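Side-chain contacts in unknown protein (Galdieria sulphuraria, PDB 2NYI), which is of unknown function but carries tandem ACT domains, modules that in many relatives bind small regulatory ligands such as amino acids: residues Trp24-Lys27 with Asn28-Ala31; Gly12-Arg15 with Val16-His20; Gln153-Val156 with Thr157-Arg161; Ala146-Phe149 with Pro150-Gln153; Ser67-Gly71 with Phe72-Thr76. All coordinates share one frame; numbering follows the deposited sequence.

Contact 1: Trp24-Lys27 with Asn28-Ala31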
loop_
_atom_site.group_PDB
_atom_site.type_symbol
_atom_site.label_atom_id
_atom_site.label_comp_id
_atom_site.label_asym_id
_atom_site.label_seq_id
_atom_site.Cartn_x
_atom_site.Cartn_y
_atom_site.Cartn_z
ATOM N N TRP A 24 -14.573 -12.452 -2.238
ATOM C CA TRP A 24 -15.558 -13.465 -2.594
ATOM C C TRP A 24 -14.880 -14.835 -2.731
ATOM O O TRP A 24 -15.377 -15.850 -2.212
ATOM C CB TRP A 24 -16.298 -13.077 -3.877
ATOM C CG TRP A 24 -17.375 -14.045 -4.179
ATOM C CD1 TRP A 24 -18.680 -13.969 -3.784
ATOM C CD2 TRP A 24 -17.235 -15.292 -4.883
ATOM N NE1 TRP A 24 -19.370 -15.082 -4.227
ATOM C CE2 TRP A 24 -18.509 -15.903 -4.907
ATOM C CE3 TRP A 24 -16.161 -15.941 -5.509
ATOM C CZ2 TRP A 24 -18.737 -17.140 -5.523
ATOM C CZ3 TRP A 24 -16.391 -17.178 -6.129
ATOM C CH2 TRP A 24 -17.671 -17.756 -6.128
ATOM N N ALA A 25 -13.733 -14.861 -3.412
ATOM C CA ALA A 25 -13.026 -16.119 -3.675
ATOM C C ALA A 25 -12.588 -16.810 -2.392
ATOM O O ALA A 25 -12.737 -18.025 -2.259
ATOM C CB ALA A 25 -11.817 -15.876 -4.596
ATOM N N LEU A 26 -12.041 -16.038 -1.457
ATOM C CA LEU A 26 -11.596 -16.559 -0.158
ATOM C C LEU A 26 -12.777 -17.043 0.676
ATOM O O LEU A 26 -12.697 -18.091 1.315
ATOM C CB LEU A 26 -10.838 -15.486 0.630
ATOM C CG LEU A 26 -9.500 -15.020 0.059
ATOM C CD1 LEU A 26 -8.731 -14.231 1.146
ATOM C CD2 LEU A 26 -8.685 -16.191 -0.427
ATOM N N LYS A 27 -13.866 -16.276 0.665
ATOM C CA LYS A 27 -15.075 -16.656 1.433
ATOM C C LYS A 27 -15.590 -18.013 0.973
ATOM O O LYS A 27 -15.985 -18.858 1.792
ATOM C CB LYS A 27 -16.177 -15.594 1.302
ATOM C CG LYS A 27 -17.399 -15.901 2.175
ATOM C CD LYS A 27 -18.557 -14.933 1.956
ATOM C CE LYS A 27 -19.722 -15.336 2.875
ATOM N NZ LYS A 27 -20.759 -14.287 3.037
ATOM N N ASN A 28 -15.576 -18.196 -0.351
ATOM C CA ASN A 28 -16.036 -19.395 -1.042
ATOM C C ASN A 28 -15.283 -20.654 -0.598
ATOM O O ASN A 28 -15.866 -21.743 -0.544
ATOM C CB ASN A 28 -15.909 -19.182 -2.564
ATOM C CG ASN A 28 -16.534 -20.300 -3.388
ATOM O OD1 ASN A 28 -17.701 -20.652 -3.202
ATOM N ND2 ASN A 28 -15.764 -20.837 -4.344
ATOM N N ILE A 29 -14.003 -20.488 -0.261
ATOM C CA ILE A 29 -13.137 -21.617 0.156
ATOM C C ILE A 29 -12.930 -21.643 1.678
ATOM O O ILE A 29 -12.069 -22.370 2.170
ATOM C CB ILE A 29 -11.758 -21.664 -0.579
ATOM C CG1 ILE A 29 -10.934 -20.376 -0.322
ATOM C CG2 ILE A 29 -11.941 -21.945 -2.083
ATOM C CD1 ILE A 29 -9.463 -20.456 -0.795
ATOM N N SER A 30 -13.729 -20.860 2.408
ATOM C CA SER A 30 -13.666 -20.759 3.881
ATOM C C SER A 30 -12.290 -20.308 4.414
ATOM O O SER A 30 -11.823 -20.774 5.464
ATOM C CB SER A 30 -14.117 -22.068 4.557
ATOM O OG SER A 30 -15.408 -22.431 4.099
ATOM N N ALA A 31 -11.642 -19.406 3.677
ATOM C CA ALA A 31 -10.381 -18.784 4.131
ATOM C C ALA A 31 -10.741 -17.469 4.813
ATOM O O ALA A 31 -11.726 -16.844 4.420
ATOM C CB ALA A 31 -9.454 -18.554 2.962
HETATM O O HOH W 1 -13.419 -19.512 -4.609
#

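Contact 2: Gly12-Arg15 with Val16-His20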
loop_
_atom_site.group_PDB
_atom_site.type_symbol
_atom_site.label_atom_id
_atom_site.label_comp_id
_atom_site.label_asym_id
_atom_site.label_seq_id
_atom_site.Cartn_x
_atom_site.Cartn_y
_atom_site.Cartn_z
ATOM N N GLY A 12 -1.866 -6.044 -10.408
ATOM C CA GLY A 12 -2.429 -5.963 -11.758
ATOM C C GLY A 12 -2.942 -4.570 -12.044
ATOM O O GLY A 12 -2.719 -3.639 -11.260
ATOM N N SER A 13 -3.591 -4.409 -13.190
ATOM C CA SER A 13 -4.187 -3.117 -13.537
ATOM C C SER A 13 -5.443 -2.895 -12.722
ATOM O O SER A 13 -6.267 -3.808 -12.549
ATOM C CB SER A 13 -4.519 -3.046 -15.032
ATOM O OG SER A 13 -3.355 -3.320 -15.788
ATOM N N ASP A 14 -5.593 -1.677 -12.220
ATOM C CA ASP A 14 -6.728 -1.323 -11.373
ATOM C C ASP A 14 -8.058 -1.325 -12.129
ATOM O O ASP A 14 -8.152 -0.936 -13.320
ATOM C CB ASP A 14 -6.498 0.034 -10.710
ATOM C CG ASP A 14 -7.474 0.305 -9.576
ATOM O OD1 ASP A 14 -7.850 -0.656 -8.862
ATOM O OD2 ASP A 14 -7.866 1.473 -9.392
ATOM N N ARG A 15 -9.090 -1.755 -11.413
ATOM C CA ARG A 15 -10.468 -1.689 -11.909
ATOM C C ARG A 15 -11.382 -1.827 -10.697
ATOM O O ARG A 15 -10.951 -2.270 -9.635
ATOM C CB ARG A 15 -10.735 -2.803 -12.924
ATOM C CG ARG A 15 -10.569 -4.217 -12.364
ATOM C CD ARG A 15 -11.393 -5.238 -13.098
ATOM N NE ARG A 15 -11.096 -6.607 -12.663
ATOM C CZ ARG A 15 -11.685 -7.247 -11.657
ATOM N NH1 ARG A 15 -12.634 -6.666 -10.936
ATOM N NH2 ARG A 15 -11.313 -8.499 -11.377
ATOM N N VAL A 16 -12.651 -1.451 -10.857
ATOM C CA VAL A 16 -13.610 -1.618 -9.782
ATOM C C VAL A 16 -13.786 -3.121 -9.533
ATOM O O VAL A 16 -13.798 -3.918 -10.486
ATOM C CB VAL A 16 -14.958 -0.928 -10.122
ATOM C CG1 VAL A 16 -16.053 -1.353 -9.152
ATOM C CG2 VAL A 16 -14.788 0.596 -10.087
ATOM N N GLY A 17 -13.875 -3.503 -8.265
ATOM C CA GLY A 17 -14.274 -4.865 -7.917
ATOM C C GLY A 17 -13.165 -5.854 -7.653
ATOM O O GLY A 17 -13.439 -7.033 -7.469
ATOM N N ILE A 18 -11.914 -5.407 -7.671
ATOM C CA ILE A 18 -10.787 -6.344 -7.410
ATOM C C ILE A 18 -10.840 -6.897 -5.984
ATOM O O ILE A 18 -10.846 -8.129 -5.780
ATOM C CB ILE A 18 -9.397 -5.706 -7.680
ATOM C CG1 ILE A 18 -9.292 -5.268 -9.131
ATOM C CG2 ILE A 18 -8.223 -6.742 -7.339
ATOM C CD1 ILE A 18 -8.087 -4.333 -9.391
ATOM N N VAL A 19 -10.911 -5.993 -5.002
ATOM C CA VAL A 19 -10.969 -6.421 -3.613
ATOM C C VAL A 19 -12.209 -7.299 -3.423
ATOM O O VAL A 19 -12.161 -8.309 -2.696
ATOM C CB VAL A 19 -10.965 -5.271 -2.605
ATOM C CG1 VAL A 19 -10.961 -5.847 -1.180
ATOM C CG2 VAL A 19 -9.701 -4.352 -2.806
ATOM N N HIS A 20 -13.332 -6.912 -4.043
ATOM C CA HIS A 20 -14.514 -7.760 -3.908
ATOM C C HIS A 20 -14.312 -9.176 -4.460
ATOM O O HIS A 20 -14.676 -10.165 -3.799
ATOM C CB HIS A 20 -15.768 -7.123 -4.493
ATOM C CG HIS A 20 -16.966 -8.014 -4.364
ATOM N ND1 HIS A 20 -17.563 -8.606 -5.451
ATOM C CD2 HIS A 20 -17.588 -8.516 -3.270
ATOM C CE1 HIS A 20 -18.551 -9.385 -5.038
ATOM N NE2 HIS A 20 -18.587 -9.348 -3.719
#

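Contact 3: Gln153-Val156 with Thr157-Arg161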
loop_
_atom_site.group_PDB
_atom_site.type_symbol
_atom_site.label_atom_id
_atom_site.label_comp_id
_atom_site.label_asym_id
_atom_site.label_seq_id
_atom_site.Cartn_x
_atom_site.Cartn_y
_atom_site.Cartn_z
ATOM N N GLN A 153 19.295 9.292 17.582
ATOM C CA GLN A 153 20.021 10.557 17.436
ATOM C C GLN A 153 20.890 10.582 16.180
ATOM O O GLN A 153 20.888 11.578 15.443
ATOM C CB GLN A 153 20.813 10.935 18.703
ATOM C CG GLN A 153 21.430 12.347 18.640
ATOM C CD GLN A 153 20.439 13.416 18.157
ATOM O OE1 GLN A 153 19.395 13.647 18.780
ATOM N NE2 GLN A 153 20.770 14.071 17.038
ATOM N N GLU A 154 21.594 9.490 15.892
ATOM C CA GLU A 154 22.421 9.484 14.677
ATOM C C GLU A 154 21.617 9.476 13.377
ATOM O O GLU A 154 22.074 10.012 12.358
ATOM C CB GLU A 154 23.456 8.366 14.689
ATOM C CG GLU A 154 22.946 6.988 14.426
ATOM C CD GLU A 154 23.997 5.959 14.789
ATOM O OE1 GLU A 154 24.435 5.963 15.960
ATOM O OE2 GLU A 154 24.395 5.174 13.904
ATOM N N VAL A 155 20.436 8.856 13.408
ATOM C CA VAL A 155 19.486 8.943 12.283
ATOM C C VAL A 155 19.070 10.397 12.066
ATOM O O VAL A 155 19.155 10.908 10.925
ATOM C CB VAL A 155 18.247 8.042 12.498
ATOM C CG1 VAL A 155 17.172 8.294 11.405
ATOM C CG2 VAL A 155 18.671 6.559 12.503
ATOM N N VAL A 156 18.674 11.058 13.158
ATOM C CA VAL A 156 18.249 12.471 13.156
ATOM C C VAL A 156 19.358 13.365 12.615
ATOM O O VAL A 156 19.102 14.257 11.787
ATOM C CB VAL A 156 17.751 12.930 14.564
ATOM C CG1 VAL A 156 17.719 14.465 14.706
ATOM C CG2 VAL A 156 16.358 12.339 14.841
ATOM N N THR A 157 20.587 13.109 13.067
ATOM C CA THR A 157 21.746 13.878 12.619
ATOM C C THR A 157 21.987 13.688 11.111
ATOM O O THR A 157 22.244 14.661 10.386
ATOM C CB THR A 157 23.007 13.544 13.460
ATOM O OG1 THR A 157 22.826 14.020 14.805
ATOM C CG2 THR A 157 24.265 14.189 12.864
ATOM N N ALA A 158 21.898 12.446 10.640
ATOM C CA ALA A 158 21.999 12.145 9.200
ATOM C C ALA A 158 20.872 12.778 8.386
ATOM O O ALA A 158 21.113 13.280 7.274
ATOM C CB ALA A 158 22.060 10.642 8.964
ATOM N N LEU A 159 19.656 12.787 8.932
ATOM C CA LEU A 159 18.514 13.398 8.231
ATOM C C LEU A 159 18.654 14.931 8.170
ATOM O O LEU A 159 18.136 15.571 7.253
ATOM C CB LEU A 159 17.176 12.990 8.861
ATOM C CG LEU A 159 16.742 11.517 8.693
ATOM C CD1 LEU A 159 15.494 11.217 9.516
ATOM C CD2 LEU A 159 16.515 11.171 7.215
ATOM N N SER A 160 19.375 15.503 9.130
ATOM C CA SER A 160 19.650 16.944 9.136
ATOM C C SER A 160 20.572 17.364 7.978
ATOM O O SER A 160 20.373 18.432 7.392
ATOM C CB SER A 160 20.223 17.380 10.490
ATOM O OG SER A 160 21.612 17.107 10.557
ATOM N N ARG A 161 21.550 16.524 7.630
ATOM C CA ARG A 161 22.375 16.738 6.433
ATOM C C ARG A 161 21.513 16.784 5.174
ATOM O O ARG A 161 21.708 17.638 4.296
ATOM C CB ARG A 161 23.425 15.641 6.264
ATOM C CG ARG A 161 24.525 15.630 7.302
ATOM C CD ARG A 161 25.552 14.541 6.988
ATOM N NE ARG A 161 26.463 14.899 5.892
ATOM C CZ ARG A 161 27.641 15.508 6.049
ATOM N NH1 ARG A 161 28.078 15.839 7.262
ATOM N NH2 ARG A 161 28.388 15.787 4.985
#

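Contact 4: Ala146-Phe149 with Pro150-Gln153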
loop_
_atom_site.group_PDB
_atom_site.type_symbol
_atom_site.label_atom_id
_atom_site.label_comp_id
_atom_site.label_asym_id
_atom_site.label_seq_id
_atom_site.Cartn_x
_atom_site.Cartn_y
_atom_site.Cartn_z
ATOM N N ALA A 146 11.251 1.520 11.064
ATOM C CA ALA A 146 11.585 0.814 12.292
ATOM C C ALA A 146 13.085 0.612 12.383
ATOM O O ALA A 146 13.728 0.163 11.426
ATOM C CB ALA A 146 10.871 -0.535 12.357
ATOM N N PHE A 147 13.626 0.927 13.556
ATOM C CA PHE A 147 15.030 0.686 13.841
ATOM C C PHE A 147 15.278 0.676 15.344
ATOM O O PHE A 147 14.442 1.170 16.125
ATOM C CB PHE A 147 15.923 1.720 13.129
ATOM C CG PHE A 147 15.617 3.151 13.490
ATOM C CD1 PHE A 147 16.098 3.699 14.678
ATOM C CD2 PHE A 147 14.857 3.955 12.635
ATOM C CE1 PHE A 147 15.828 5.010 15.021
ATOM C CE2 PHE A 147 14.568 5.269 12.967
ATOM C CZ PHE A 147 15.068 5.814 14.150
ATOM N N PRO A 148 16.424 0.091 15.771
ATOM C CA PRO A 148 16.750 0.095 17.207
ATOM C C PRO A 148 16.833 1.505 17.763
ATOM O O PRO A 148 17.570 2.348 17.226
ATOM C CB PRO A 148 18.134 -0.570 17.263
ATOM C CG PRO A 148 18.163 -1.476 16.041
ATOM C CD PRO A 148 17.410 -0.663 14.978
ATOM N N PHE A 149 16.101 1.757 18.847
ATOM C CA PHE A 149 15.995 3.107 19.397
ATOM C C PHE A 149 17.342 3.787 19.721
ATOM O O PHE A 149 17.426 5.013 19.647
ATOM C CB PHE A 149 15.044 3.170 20.610
ATOM C CG PHE A 149 15.567 2.477 21.844
ATOM C CD1 PHE A 149 16.525 3.095 22.658
ATOM C CD2 PHE A 149 15.085 1.226 22.209
ATOM C CE1 PHE A 149 17.027 2.450 23.799
ATOM C CE2 PHE A 149 15.572 0.578 23.354
ATOM C CZ PHE A 149 16.547 1.189 24.144
ATOM N N PRO A 150 18.385 3.011 20.113
ATOM C CA PRO A 150 19.637 3.749 20.387
ATOM C C PRO A 150 20.186 4.537 19.186
ATOM O O PRO A 150 20.997 5.441 19.379
ATOM C CB PRO A 150 20.626 2.635 20.756
ATOM C CG PRO A 150 19.758 1.534 21.317
ATOM C CD PRO A 150 18.535 1.568 20.404
ATOM N N LEU A 151 19.767 4.179 17.973
ATOM C CA LEU A 151 20.231 4.858 16.748
ATOM C C LEU A 151 19.487 6.164 16.441
ATOM O O LEU A 151 19.830 6.844 15.466
ATOM C CB LEU A 151 20.103 3.927 15.526
ATOM C CG LEU A 151 20.760 2.541 15.543
ATOM C CD1 LEU A 151 20.623 1.817 14.207
ATOM C CD2 LEU A 151 22.224 2.608 15.963
ATOM N N TYR A 152 18.477 6.510 17.241
ATOM C CA TYR A 152 17.598 7.659 16.933
ATOM C C TYR A 152 18.410 8.921 16.651
ATOM O O TYR A 152 18.252 9.534 15.598
ATOM C CB TYR A 152 16.609 7.917 18.068
ATOM C CG TYR A 152 15.709 9.131 17.850
ATOM C CD1 TYR A 152 14.666 9.089 16.916
ATOM C CD2 TYR A 152 15.908 10.316 18.566
ATOM C CE1 TYR A 152 13.831 10.206 16.705
ATOM C CE2 TYR A 152 15.080 11.439 18.362
ATOM C CZ TYR A 152 14.040 11.363 17.431
ATOM O OH TYR A 152 13.208 12.444 17.216
ATOM N N GLN A 153 19.295 9.292 17.582
ATOM C CA GLN A 153 20.021 10.557 17.436
ATOM C C GLN A 153 20.890 10.582 16.180
ATOM O O GLN A 153 20.888 11.578 15.443
ATOM C CB GLN A 153 20.813 10.935 18.703
ATOM C CG GLN A 153 21.430 12.347 18.640
ATOM C CD GLN A 153 20.439 13.416 18.157
ATOM O OE1 GLN A 153 19.395 13.647 18.780
ATOM N NE2 GLN A 153 20.770 14.071 17.038
#

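Contact 5: Ser67-Gly71 with Phe72-Thr76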
loop_
_atom_site.group_PDB
_atom_site.type_symbol
_atom_site.label_atom_id
_atom_site.label_comp_id
_atom_site.label_asym_id
_atom_site.label_seq_id
_atom_site.Cartn_x
_atom_site.Cartn_y
_atom_site.Cartn_z
ATOM N N SER A 67 -8.630 -18.050 -10.468
ATOM C CA SER A 67 -9.947 -18.149 -11.124
ATOM C C SER A 67 -10.732 -16.838 -11.020
ATOM O O SER A 67 -11.340 -16.402 -12.004
ATOM C CB SER A 67 -10.777 -19.311 -10.539
ATOM O OG SER A 67 -12.102 -19.333 -11.086
ATOM N N ALA A 68 -10.702 -16.220 -9.838
ATOM C CA ALA A 68 -11.450 -14.990 -9.540
ATOM C C ALA A 68 -10.827 -13.744 -10.183
ATOM O O ALA A 68 -11.537 -12.784 -10.494
ATOM C CB ALA A 68 -11.558 -14.781 -8.026
ATOM N N LEU A 69 -9.510 -13.787 -10.382
ATOM C CA LEU A 69 -8.713 -12.621 -10.824
ATOM C C LEU A 69 -7.818 -13.005 -11.999
ATOM O O LEU A 69 -6.586 -12.928 -11.913
ATOM C CB LEU A 69 -7.857 -12.080 -9.661
ATOM C CG LEU A 69 -8.609 -11.544 -8.437
ATOM C CD1 LEU A 69 -7.629 -11.185 -7.318
ATOM C CD2 LEU A 69 -9.495 -10.362 -8.801
ATOM N N PRO A 70 -8.433 -13.414 -13.120
ATOM C CA PRO A 70 -7.603 -13.838 -14.248
ATOM C C PRO A 70 -6.747 -12.670 -14.758
ATOM O O PRO A 70 -7.175 -11.525 -14.699
ATOM C CB PRO A 70 -8.630 -14.305 -15.299
ATOM C CG PRO A 70 -9.912 -13.704 -14.901
ATOM C CD PRO A 70 -9.876 -13.514 -13.411
ATOM N N GLY A 71 -5.520 -12.947 -15.184
ATOM C CA GLY A 71 -4.635 -11.859 -15.610
ATOM C C GLY A 71 -3.776 -11.228 -14.515
ATOM O O GLY A 71 -2.710 -10.671 -14.822
ATOM N N PHE A 72 -4.224 -11.307 -13.256
ATOM C CA PHE A 72 -3.486 -10.734 -12.119
ATOM C C PHE A 72 -2.274 -11.570 -11.773
ATOM O O PHE A 72 -2.261 -12.787 -11.992
ATOM C CB PHE A 72 -4.396 -10.537 -10.898
ATOM C CG PHE A 72 -5.277 -9.333 -11.014
ATOM C CD1 PHE A 72 -4.942 -8.154 -10.364
ATOM C CD2 PHE A 72 -6.409 -9.359 -11.818
ATOM C CE1 PHE A 72 -5.743 -7.018 -10.493
ATOM C CE2 PHE A 72 -7.230 -8.231 -11.953
ATOM C CZ PHE A 72 -6.879 -7.048 -11.306
ATOM N N GLN A 73 -1.236 -10.902 -11.293
ATOM C CA GLN A 73 -0.028 -11.552 -10.806
ATOM C C GLN A 73 -0.264 -11.868 -9.328
ATOM O O GLN A 73 -0.374 -10.951 -8.501
ATOM C CB GLN A 73 1.145 -10.576 -10.978
ATOM C CG GLN A 73 2.446 -10.934 -10.288
ATOM C CD GLN A 73 3.497 -9.826 -10.453
ATOM O OE1 GLN A 73 4.050 -9.661 -11.545
ATOM N NE2 GLN A 73 3.768 -9.061 -9.371
ATOM N N ILE A 74 -0.334 -13.165 -9.007
ATOM C CA ILE A 74 -0.729 -13.633 -7.681
ATOM C C ILE A 74 0.306 -14.634 -7.164
ATOM O O ILE A 74 0.731 -15.526 -7.911
ATOM C CB ILE A 74 -2.116 -14.329 -7.712
ATOM C CG1 ILE A 74 -3.215 -13.360 -8.170
ATOM C CG2 ILE A 74 -2.487 -14.939 -6.330
ATOM C CD1 ILE A 74 -4.470 -14.071 -8.637
ATOM N N SER A 75 0.687 -14.500 -5.897
ATOM C CA SER A 75 1.551 -15.517 -5.264
ATOM C C SER A 75 1.029 -15.812 -3.868
ATOM O O SER A 75 0.421 -14.949 -3.235
ATOM C CB SER A 75 3.020 -15.079 -5.232
ATOM O OG SER A 75 3.209 -13.962 -4.375
ATOM N N THR A 76 1.236 -17.049 -3.422
ATOM C CA THR A 76 0.787 -17.499 -2.114
ATOM C C THR A 76 1.953 -18.300 -1.530
ATOM O O THR A 76 2.490 -19.179 -2.211
ATOM C CB THR A 76 -0.470 -18.441 -2.238
ATOM O OG1 THR A 76 -1.538 -17.758 -2.907
ATOM C CG2 THR A 76 -0.974 -18.893 -0.860
HETATM O O HOH W 2 -4.377 -14.776 -11.979
#

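Contact 1: Trp24-Lys27 with Asn28-Ala31
Asn28 lays its side chain over the six-membered ring of Trp24, one helical turn earlier. Its CB stands 4.2 Å from the ring centroid, over one face but shifted toward the rim, a CH-pi contact. In the conformer described here, one of two, the amide carbon CG of Asn28 comes 3.9 Å from Trp24 CH2, and amide and indole planes are 18° apart. Both residues hold CG anti to the backbone N (chi1 -175° for Trp24, -172° for Asn28), which sends the two side chains off the helix in the same direction. In this conformer a water links Asn28 ND2 to Ala25 O. Beyond this pair, helix 18-28 of the ACT fold ends in a Schellman motif. Ser30, with positive phi, is its C-prime residue; Ala31 N bonds to Leu26 O at 2.9 Å, and Ser30 N bonds to Lys27 O at 3.1 Å. The turn brings Ala31 CB to 4.1 Å from Leu26 CB, and both side chains rest on Val51 of strand 44-53. Leu26 CD2 also approaches Ile29 CD1, while Leu65 of helix 59-68 packs on Leu26 and Leu60 on Ile29. On the outer side, Trp24 packs against Glu108 of the second subunit, and Lys27 meets Gly105 of that same subunit.

Contact 2: Gly12-Arg15 with Val16-His20
Arg15 folds its side chain back over Ile18 at the first beta-alpha connection of the ACT fold, where strand 4-13 passes into helix 18-28. A type II beta turn from Arg15 to Ile18 makes the link, and Gly17 occupies the N-cap position with a positive phi. Arg15 CG sits between its own backbone N and carbonyl carbon (chi1 61°); from there the chain runs extended to NE, and a turn of 88° at chi4 sets the guanidinium flat over the isoleucine. Ile18 CG1 lies beneath the centre of that group, 3.9 Å from its plane, and also touches Arg15 CG at 3.6 Å. The edge of the guanidinium is used as well: Arg15 NH1 donates to Val16 O at 3.0 Å, with the acceptor only 8° out of the guanidinium plane. NH2 forms a salt bridge with Asp21 in the first turn of the helix, so a backbone carbonyl and a carboxylate together fix how the group is rotated. With CG1 of Ile18 beside its backbone N and chi2 extended, Ile18 CD1 reaches back to Asp14 OD1, 3.7 Å away. Further along the helix, His20 NE2 is hydrogen-bonded to Glu108 of the second subunit. The end of the isoleucine, Ile18 CD1, lies 3.4 Å from Arg15 N.

Contact 3: Gln153-Val156 with Thr157-Arg161
The flat amide of Gln153 meets Thr157 at its edge: Gln153 NE2 donates to Thr157 OG1 at 3.0 Å, with the hydroxyl oxygen in the amide plane and an N-H...O angle of 148°. Gln153 CG is anti to the backbone N, and a bend at chi2 (47°) carries the amide forward along the helix to the threonine one turn on. Thr157 OG1, anti to the carbonyl carbon (chi1 -68°), faces the preceding turn and receives the amide N-H. Inside helix 152-166, Thr157 N bonds to Gln153 O at 2.8 Å, and Leu159 N reaches Val155 O, also at 2.8 Å. The inward side is apolar. Val155 and Leu159 run alongside each other, Val155 CG1 3.9 Å from Leu159 CD1; Leu172 of strand 169-174 packs on both, and Val113 of helix 106-116 on Leu159. Farther along, Ser160 OG donates to Thr157 O at a short 2.5 Å. The chemistry is thus that of an amphipathic helix: the side facing the sheet packs through aliphatic groups, while on the outward side amide and hydroxyl groups bond to neighbours one turn away or to the helix backbone.

Contact 4: Ala146-Phe149 with Pro150-Gln153
The chain leaves strand 137-148 and winds directly into helix 152-166, the turn being closed by Leu151 N to Pro148 O and Tyr152 N to Phe149 O, each 3.0 Å long. This is the second beta-alpha connection of the C-terminal sheet, whose strand order 2-3-1-4 is that of an ACT domain. Phe147 points its ring into the turn: chi1 of 58° places CG between the backbone N and the carbonyl carbon, and the ring reaches the start of the helix with its rim. Phe147 CE1 comes 3.7 Å from Tyr152 CA, close to the ring plane, and Phe147 CD1 lies 4.1 Å from Leu151 CB. Tyr94 of strand 91-99 stacks with the same ring. Pro148 and Leu151 run side by side, with Pro148 CD touching Leu151 CD1, and Pro148 CB also packs on Pro150 CD. Tyr152 starts beside Phe147 but leads away from it, and its hydroxyl is hydrogen-bonded to Leu172 O, so the tyrosine ties the head of the helix to strand 169-174, the outermost strand beyond 91-99. On the outer side of the turn Phe149, with chi1 at 69°, swings its ring over the proline that follows. Pro150 CD sits over one face in a CH-pi contact, 3.6 Å from the centroid of the Phe149 ring and 23° off the normal.

Contact 5: Ser67-Gly71 with Phe72-Thr76
Phe72 sets its ring obliquely against Leu69, with Phe72 CD2 3.8 Å from Leu69 CB, while the carbonyl oxygens of Leu69 and Pro70 lie at the ring's edge. Its CG is held beside the backbone N (chi1 -77°), which swings the ring back over the turn instead of along the strand it precedes. Ile74 reaches the same methylene from another direction, its CD1 4.1 Å from Leu69 CB, so this one carbon is shared by Phe72 and Ile74. The turn between them is a type II beta turn from Leu69 to Phe72, joining helix 59-68 to strand 73-78, the last strand of the N-terminal ACT domain. Phe72 N closes it on Leu69 O at 3.2 Å, and Gly71 takes a positive phi (89°), a conformation easily reached by glycine. A water gives Leu69 O a second bond and also donates to Phe72 O, bridging the start and end of the turn. Leu69 and Phe72 both pack on Ile18 of helix 18-28 and on Arg15. Past the turn, Gln73 pairs by its backbone with Ala11 of strand 4-13 and packs against Gln73 of the second subunit.

Contacts 2, 1 and 5 follow one another along the chain in the N-terminal ACT domain, while contacts 4 and 3 come later, about 38 to 47 Å away between centres, on the other side of the chain's centre. Contacts 2 and 1 stand at the two ends of helix 18-28, 17 Å apart. Contact 5 touches both: Ala68 meets Ala25 where the two helices pack, and Phe72 lies against Ile18 beside neighbouring strands 4-13 and 73-78. Contacts 4 and 3 share Gln153 on helix 152-166, their centres 11 Å apart. Each group thus belongs to its own ACT-type unit of helices on a four-stranded sheet, and contacts 1 and 2, with Gln73 of contact 5, also meet the second subunit.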